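Local coordinates for F420-dependent methylenetetrahydromethanopterin dehydrogenase (Methanopyrus kandleri, PDB 1QV9), which catalyses the reversible, coenzyme F420-dependent reduction of methenyl- to methylenetetrahydromethanopterin in methanogenesis from carbon dioxide, at residues 21-33 / 262-274. Residues are numbered along the deposited sequence; the frame is centred on the assembly and turned at random. Where two conformers were deposited one is given.
Sequences DMLLDERADREDV and LRTPHAPDGKVLS
A type I beta turn from Ala267 to Gly270 in the loop after helix 227-257, with His266 just before it, packs against the loop that leads from helix 15-19 into strand 33-39, one of the two outermost strands of the parallel sheet within the chain. Glu26 takes His266 by backbone and ring together: OE1 accepts from His266 N at 2.8 Å and OE2 from His266 ND1 at 2.6 Å, each oxygen through its syn lone pair. The bend at chi2 of Glu26 (-82°) brings the carboxylate to the edge of the imidazole, although the two planes stand 45° apart. Glu26 OE1 also takes Arg27 NH2 on its anti side, and Arg27 NH1 makes a weak bond to His266 O, 2.6 Å long but poorly aligned. Over one face of the imidazole lies the Arg30 guanidinium, its centre 4.3 Å from that of the ring and the planes only 22° apart. Three neighbours fix its rotation: Asp32 is gripped side-on through NE and NH1, Leu24 O receives Arg30 NH2 at 2.8 Å, and Asp162 of helix 153-169 forms a further salt bridge with NH2. Asp162 also bonds His266 NE2, while Asp32 OD1 has a second partner in Lys169. Cutting the Arg30 side chain back to an alanine would probably leave the imidazole without its stacked partner, Leu24 O without this donor and Asp32 without the two-nitrogen grip. Farther along, Glu31 N donates nearly straight to Pro268 O at 2.7 Å, and Asp32 OD1 lies 3.3 Å from Gly270 CA, where a side chain would clash. Arg129 of the second subunit packs on Pro268 and pairs with Asp29. A His-carboxylate hydrogen bond and an arginine-histidine stack thus join the two loops at the edge of the alpha/beta domain.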
ATOM      1  N   ASP A  21      25.851  12.638 -16.090  1.00 15.78           N
ATOM      2  CA  ASP A  21      26.802  13.636 -15.622  1.00 17.05           C
ATOM      3  C   ASP A  21      26.549  14.057 -14.175  1.00 17.68           C
ATOM      4  O   ASP A  21      27.494  14.275 -13.402  1.00 17.94           O
ATOM      5  CB  ASP A  21      26.795  14.876 -16.533  1.00 16.14           C
ATOM      6  CG  ASP A  21      25.383  15.445 -16.760  1.00 20.05           C
ATOM      7  OD1 ASP A  21      24.522  14.695 -17.265  1.00 22.10           O
ATOM      8  OD2 ASP A  21      25.139  16.636 -16.422  1.00 21.17           O
HETATM    9  N   MSE A  22      25.284  14.160 -13.785  0.60 16.01           N
HETATM   10  CA  MSE A  22      25.001  14.607 -12.434  0.60 18.29           C
HETATM   11  C   MSE A  22      25.379  13.612 -11.353  0.60 19.15           C
HETATM   12  O   MSE A  22      25.603  13.999 -10.200  0.60 17.95           O
HETATM   13  CB  MSE A  22      23.541  15.034 -12.322  0.60 23.45           C
HETATM   14  CG  MSE A  22      23.316  16.212 -13.231  0.60 24.80           C
HETATM   15 SE   MSE A  22      21.567  16.957 -13.130  0.60 37.51          SE
HETATM   16  CE  MSE A  22      20.618  15.680 -14.164  0.60 12.92           C
ATOM     17  N   LEU A  23      25.440  12.334 -11.703  1.00 18.17           N
ATOM     18  CA  LEU A  23      25.852  11.319 -10.735  1.00 18.19           C
ATOM     19  C   LEU A  23      27.305  11.521 -10.323  1.00 18.14           C
ATOM     20  O   LEU A  23      27.753  10.945  -9.317  1.00 18.78           O
ATOM     21  CB  LEU A  23      25.723   9.913 -11.345  1.00 18.86           C
ATOM     22  CG  LEU A  23      24.302   9.455 -11.665  1.00 18.55           C
ATOM     23  CD1 LEU A  23      24.408   8.176 -12.546  1.00 18.27           C
ATOM     24  CD2 LEU A  23      23.513   9.207 -10.397  1.00 20.18           C
ATOM     25  N   LEU A  24      28.037  12.328 -11.080  1.00 17.93           N
ATOM     26  CA  LEU A  24      29.462  12.553 -10.773  1.00 16.26           C
ATOM     27  C   LEU A  24      29.741  13.796  -9.884  1.00 19.93           C
ATOM     28  O   LEU A  24      30.857  13.981  -9.394  1.00 22.21           O
ATOM     29  CB  LEU A  24      30.242  12.645 -12.086  1.00 19.33           C
ATOM     30  CG  LEU A  24      29.938  11.495 -13.056  1.00 22.00           C
ATOM     31  CD1 LEU A  24      30.736  11.633 -14.350  1.00 20.63           C
ATOM     32  CD2 LEU A  24      30.251  10.160 -12.343  1.00 22.70           C
ATOM     33  N   ASP A  25      28.748  14.644  -9.636  1.00 17.63           N
ATOM     34  CA  ASP A  25      29.018  15.848  -8.802  1.00 20.35           C
ATOM     35  C   ASP A  25      27.651  16.233  -8.233  1.00 21.50           C
ATOM     36  O   ASP A  25      27.096  17.322  -8.528  1.00 21.31           O
ATOM     37  CB  ASP A  25      29.579  16.925  -9.724  1.00 19.75           C
ATOM     38  CG  ASP A  25      30.022  18.162  -8.998  1.00 24.63           C
ATOM     39  OD1 ASP A  25      30.229  18.098  -7.752  1.00 22.57           O
ATOM     40  OD2 ASP A  25      30.185  19.188  -9.709  1.00 23.63           O
ATOM     41  N   GLU A  26      27.136  15.343  -7.382  1.00 17.90           N
ATOM     42  CA  GLU A  26      25.788  15.472  -6.893  1.00 17.18           C
ATOM     43  C   GLU A  26      25.400  16.737  -6.171  1.00 21.42           C
ATOM     44  O   GLU A  26      24.220  17.100  -6.158  1.00 23.42           O
ATOM     45  CB  GLU A  26      25.413  14.244  -6.055  1.00 18.31           C
ATOM     46  CG  GLU A  26      26.171  14.118  -4.713  1.00 20.10           C
ATOM     47  CD  GLU A  26      27.560  13.492  -4.834  1.00 20.29           C
ATOM     48  OE1 GLU A  26      28.138  13.188  -3.767  1.00 19.96           O
ATOM     49  OE2 GLU A  26      28.070  13.285  -5.951  1.00 20.08           O
ATOM     50  N   ARG A  27      26.368  17.416  -5.573  1.00 21.56           N
ATOM     51  CA  ARG A  27      26.072  18.667  -4.863  1.00 23.81           C
ATOM     52  C   ARG A  27      26.822  19.847  -5.508  1.00 23.48           C
ATOM     53  O   ARG A  27      26.859  20.936  -4.931  1.00 24.21           O
ATOM     54  CB  ARG A  27      26.459  18.541  -3.371  1.00 23.12           C
ATOM     55  CG  ARG A  27      25.570  17.579  -2.539  1.00 24.73           C
ATOM     56  CD  ARG A  27      26.172  17.346  -1.142  1.00 25.44           C
ATOM     57  NE  ARG A  27      27.602  17.163  -1.348  1.00 25.95           N
ATOM     58  CZ  ARG A  27      28.168  16.019  -1.702  1.00 28.83           C
ATOM     59  NH1 ARG A  27      29.475  15.993  -1.923  1.00 27.57           N
ATOM     60  NH2 ARG A  27      27.461  14.888  -1.761  1.00 26.10           N
ATOM     61  N   ALA A  28      27.420  19.621  -6.681  1.00 20.79           N
ATOM     62  CA  ALA A  28      28.148  20.645  -7.428  1.00 24.40           C
ATOM     63  C   ALA A  28      29.325  21.238  -6.657  1.00 27.87           C
ATOM     64  O   ALA A  28      29.786  22.327  -6.991  1.00 30.47           O
ATOM     65  CB  ALA A  28      27.198  21.778  -7.856  1.00 27.08           C
ATOM     66  N   ASP A  29      29.812  20.522  -5.655  1.00 25.11           N
ATOM     67  CA  ASP A  29      30.937  21.014  -4.870  1.00 29.34           C
ATOM     68  C   ASP A  29      32.255  20.315  -5.161  1.00 28.96           C
ATOM     69  O   ASP A  29      33.221  20.481  -4.420  1.00 29.95           O
ATOM     70  CB  ASP A  29      30.625  20.964  -3.358  1.00 30.59           C
ATOM     71  CG  ASP A  29      30.123  19.610  -2.904  1.00 33.78           C
ATOM     72  OD1 ASP A  29      30.450  18.617  -3.574  1.00 30.89           O
ATOM     73  OD2 ASP A  29      29.405  19.539  -1.873  1.00 36.67           O
ATOM     74  N   ARG A  30      32.324  19.530  -6.235  1.00 27.49           N
ATOM     75  CA  ARG A  30      33.589  18.883  -6.558  1.00 25.52           C
ATOM     76  C   ARG A  30      34.524  19.891  -7.205  1.00 28.16           C
ATOM     77  O   ARG A  30      34.182  20.541  -8.195  1.00 29.69           O
ATOM     78  CB  ARG A  30      33.429  17.712  -7.527  1.00 26.23           C
ATOM     79  CG  ARG A  30      33.148  16.400  -6.874  1.00 26.18           C
ATOM     80  CD  ARG A  30      33.069  15.286  -7.910  1.00 22.66           C
ATOM     81  NE  ARG A  30      34.370  14.734  -8.301  1.00 21.16           N
ATOM     82  CZ  ARG A  30      34.515  13.579  -8.944  1.00 22.34           C
ATOM     83  NH1 ARG A  30      35.729  13.117  -9.255  1.00 24.49           N
ATOM     84  NH2 ARG A  30      33.439  12.867  -9.294  1.00 20.91           N
ATOM     85  N   GLU A  31      35.723  19.995  -6.658  1.00 25.15           N
ATOM     86  CA  GLU A  31      36.699  20.929  -7.190  1.00 28.78           C
ATOM     87  C   GLU A  31      37.592  20.305  -8.253  1.00 26.18           C
ATOM     88  O   GLU A  31      38.409  20.989  -8.863  1.00 29.63           O
ATOM     89  CB  GLU A  31      37.581  21.441  -6.042  1.00 30.38           C
ATOM     90  CG  GLU A  31      36.808  21.804  -4.774  1.00 39.60           C
ATOM     91  CD  GLU A  31      37.711  22.292  -3.637  1.00 46.78           C
ATOM     92  OE1 GLU A  31      37.815  23.522  -3.449  1.00 50.87           O
ATOM     93  OE2 GLU A  31      38.324  21.448  -2.935  1.00 48.33           O
ATOM     94  N   ASP A  32      37.455  19.005  -8.483  1.00 24.05           N
ATOM     95  CA  ASP A  32      38.318  18.326  -9.444  1.00 25.78           C
ATOM     96  C   ASP A  32      37.752  17.954 -10.802  1.00 24.42           C
ATOM     97  O   ASP A  32      38.392  17.213 -11.533  1.00 24.86           O
ATOM     98  CB  ASP A  32      38.878  17.053  -8.824  1.00 26.02           C
ATOM     99  CG  ASP A  32      37.783  16.043  -8.500  1.00 26.02           C
ATOM    100  OD1 ASP A  32      38.055  14.831  -8.567  1.00 25.82           O
ATOM    101  OD2 ASP A  32      36.661  16.485  -8.164  1.00 27.24           O
ATOM    102  N   VAL A  33      36.562  18.448 -11.138  1.00 22.53           N
ATOM    103  CA  VAL A  33      35.965  18.160 -12.441  1.00 22.87           C
ATOM    104  C   VAL A  33      35.317  19.404 -13.038  1.00 20.44           C
ATOM    105  O   VAL A  33      34.943  20.322 -12.321  1.00 24.24           O
ATOM    106  CB  VAL A  33      34.849  17.064 -12.337  1.00 22.98           C
ATOM    107  CG1 VAL A  33      35.439  15.766 -11.846  1.00 24.92           C
ATOM    108  CG2 VAL A  33      33.715  17.547 -11.402  1.00 23.96           C
ATOM    109  N   LEU A 262      23.355   2.171   1.882  1.00 15.20           N
ATOM    110  CA  LEU A 262      24.653   2.577   1.386  1.00 15.82           C
ATOM    111  C   LEU A 262      24.600   3.971   0.761  1.00 17.55           C
ATOM    112  O   LEU A 262      23.705   4.274  -0.074  1.00 16.75           O
ATOM    113  CB  LEU A 262      25.157   1.589   0.327  1.00 14.81           C
ATOM    114  CG  LEU A 262      26.500   1.914  -0.324  1.00 16.43           C
ATOM    115  CD1 LEU A 262      27.598   1.812   0.763  1.00 19.44           C
ATOM    116  CD2 LEU A 262      26.799   0.879  -1.414  1.00 17.99           C
ATOM    117  N   ARG A 263      25.539   4.831   1.161  1.00 15.34           N
ATOM    118  CA  ARG A 263      25.664   6.150   0.557  1.00 14.45           C
ATOM    119  C   ARG A 263      27.140   6.336   0.204  1.00 18.44           C
ATOM    120  O   ARG A 263      28.024   6.029   1.021  1.00 19.52           O
ATOM    121  CB  ARG A 263      25.188   7.257   1.481  1.00 16.15           C
ATOM    122  CG  ARG A 263      23.770   7.077   1.959  1.00 16.52           C
ATOM    123  CD  ARG A 263      23.292   8.234   2.884  1.00 16.96           C
ATOM    124  NE  ARG A 263      22.007   7.824   3.433  1.00 19.24           N
ATOM    125  CZ  ARG A 263      20.815   8.026   2.870  1.00 16.32           C
ATOM    126  NH1 ARG A 263      19.741   7.518   3.460  1.00 17.23           N
ATOM    127  NH2 ARG A 263      20.688   8.790   1.795  1.00 17.10           N
ATOM    128  N   THR A 264      27.414   6.792  -1.011  1.00 16.03           N
ATOM    129  CA  THR A 264      28.783   6.971  -1.497  1.00 15.77           C
ATOM    130  C   THR A 264      28.939   8.348  -2.125  1.00 15.76           C
ATOM    131  O   THR A 264      29.063   8.489  -3.342  1.00 17.51           O
ATOM    132  CB  THR A 264      29.198   5.859  -2.524  1.00 18.38           C
ATOM    133  OG1 THR A 264      28.278   5.826  -3.649  1.00 19.85           O
ATOM    134  CG2 THR A 264      29.231   4.510  -1.843  1.00 17.46           C
ATOM    135  N   PRO A 265      28.928   9.402  -1.283  1.00 16.48           N
ATOM    136  CA  PRO A 265      29.066  10.781  -1.748  1.00 16.00           C
ATOM    137  C   PRO A 265      30.495  11.149  -2.082  1.00 21.43           C
ATOM    138  O   PRO A 265      31.443  10.504  -1.609  1.00 20.22           O
ATOM    139  CB  PRO A 265      28.564  11.603  -0.568  1.00 17.80           C
ATOM    140  CG  PRO A 265      29.098  10.772   0.607  1.00 17.83           C
ATOM    141  CD  PRO A 265      28.796   9.341   0.188  1.00 18.26           C
ATOM    142  N   HIS A 266      30.636  12.167  -2.922  1.00 19.82           N
ATOM    143  CA  HIS A 266      31.955  12.687  -3.278  1.00 21.14           C
ATOM    144  C   HIS A 266      32.412  13.751  -2.280  1.00 22.66           C
ATOM    145  O   HIS A 266      31.615  14.557  -1.821  1.00 24.21           O
ATOM    146  CB  HIS A 266      31.909  13.346  -4.664  1.00 19.45           C
ATOM    147  CG  HIS A 266      31.688  12.379  -5.776  1.00 18.68           C
ATOM    148  ND1 HIS A 266      30.443  12.185  -6.339  1.00 19.45           N
ATOM    149  CD2 HIS A 266      32.532  11.544  -6.419  1.00 18.81           C
ATOM    150  CE1 HIS A 266      30.533  11.271  -7.289  1.00 17.01           C
ATOM    151  NE2 HIS A 266      31.790  10.865  -7.361  1.00 22.47           N
ATOM    152  N   ALA A 267      33.704  13.727  -1.942  1.00 22.65           N
ATOM    153  CA  ALA A 267      34.297  14.769  -1.091  1.00 26.33           C
ATOM    154  C   ALA A 267      34.622  15.901  -2.089  1.00 23.93           C
ATOM    155  O   ALA A 267      34.566  15.704  -3.301  1.00 24.50           O
ATOM    156  CB  ALA A 267      35.596  14.261  -0.449  1.00 26.52           C
ATOM    157  N   PRO A 268      34.973  17.102  -1.593  1.00 26.91           N
ATOM    158  CA  PRO A 268      35.298  18.228  -2.479  1.00 29.71           C
ATOM    159  C   PRO A 268      36.469  17.961  -3.418  1.00 27.63           C
ATOM    160  O   PRO A 268      36.531  18.513  -4.523  1.00 29.17           O
ATOM    161  CB  PRO A 268      35.590  19.361  -1.500  1.00 31.77           C
ATOM    162  CG  PRO A 268      34.659  19.048  -0.379  1.00 33.86           C
ATOM    163  CD  PRO A 268      34.847  17.558  -0.200  1.00 29.52           C
ATOM    164  N   ASP A 269      37.403  17.117  -2.973  1.00 27.23           N
ATOM    165  CA  ASP A 269      38.561  16.774  -3.772  1.00 29.32           C
ATOM    166  C   ASP A 269      38.278  15.607  -4.715  1.00 26.32           C
ATOM    167  O   ASP A 269      39.155  15.125  -5.424  1.00 24.99           O
ATOM    168  CB  ASP A 269      39.774  16.497  -2.849  1.00 32.77           C
ATOM    169  CG  ASP A 269      39.735  15.122  -2.183  1.00 39.26           C
ATOM    170  OD1 ASP A 269      38.688  14.446  -2.190  1.00 30.43           O
ATOM    171  OD2 ASP A 269      40.781  14.710  -1.628  1.00 36.77           O
ATOM    172  N   GLY A 270      37.028  15.149  -4.724  1.00 27.61           N
ATOM    173  CA  GLY A 270      36.686  14.075  -5.625  1.00 25.56           C
ATOM    174  C   GLY A 270      36.645  12.672  -5.063  1.00 26.55           C
ATOM    175  O   GLY A 270      36.038  11.771  -5.656  1.00 26.44           O
ATOM    176  N   LYS A 271      37.280  12.465  -3.920  1.00 25.32           N
ATOM    177  CA  LYS A 271      37.302  11.138  -3.334  1.00 26.76           C
ATOM    178  C   LYS A 271      35.888  10.626  -3.044  1.00 22.26           C
ATOM    179  O   LYS A 271      35.057  11.353  -2.525  1.00 24.26           O
ATOM    180  CB  LYS A 271      38.114  11.126  -2.032  1.00 25.56           C
ATOM    181  CG  LYS A 271      38.260   9.725  -1.458  1.00 33.82           C
ATOM    182  CD  LYS A 271      39.275   9.680  -0.326  1.00 38.68           C
ATOM    183  CE  LYS A 271      38.821  10.516   0.860  1.00 43.14           C
ATOM    184  NZ  LYS A 271      39.781  10.417   1.999  1.00 49.01           N
ATOM    185  N   VAL A 272      35.655   9.370  -3.381  1.00 22.18           N
ATOM    186  CA  VAL A 272      34.349   8.743  -3.146  1.00 22.20           C
ATOM    187  C   VAL A 272      34.374   8.203  -1.731  1.00 23.42           C
ATOM    188  O   VAL A 272      35.195   7.322  -1.394  1.00 26.73           O
ATOM    189  CB  VAL A 272      34.079   7.588  -4.152  1.00 25.03           C
ATOM    190  CG1 VAL A 272      32.748   6.904  -3.814  1.00 25.85           C
ATOM    191  CG2 VAL A 272      34.033   8.134  -5.582  1.00 26.78           C
ATOM    192  N   LEU A 273      33.505   8.743  -0.894  1.00 23.23           N
ATOM    193  CA  LEU A 273      33.418   8.338   0.496  1.00 22.12           C
ATOM    194  C   LEU A 273      32.362   7.249   0.629  1.00 25.88           C
ATOM    195  O   LEU A 273      31.689   6.905  -0.346  1.00 24.73           O
ATOM    196  CB  LEU A 273      33.047   9.541   1.368  1.00 23.79           C
ATOM    197  CG  LEU A 273      33.915  10.795   1.173  1.00 24.37           C
ATOM    198  CD1 LEU A 273      33.416  11.932   2.052  1.00 27.45           C
ATOM    199  CD2 LEU A 273      35.378  10.463   1.491  1.00 24.88           C
ATOM    200  N   SER A 274      32.212   6.699   1.828  1.00 22.91           N
ATOM    201  CA  SER A 274      31.217   5.658   2.006  1.00 23.52           C
ATOM    202  C   SER A 274      30.688   5.594   3.425  1.00 24.89           C
ATOM    203  O   SER A 274      31.400   5.910   4.388  1.00 24.20           O
ATOM    204  CB  SER A 274      31.813   4.306   1.590  1.00 25.81           C
ATOM    205  OG  SER A 274      30.873   3.270   1.748  1.00 34.10           O
TER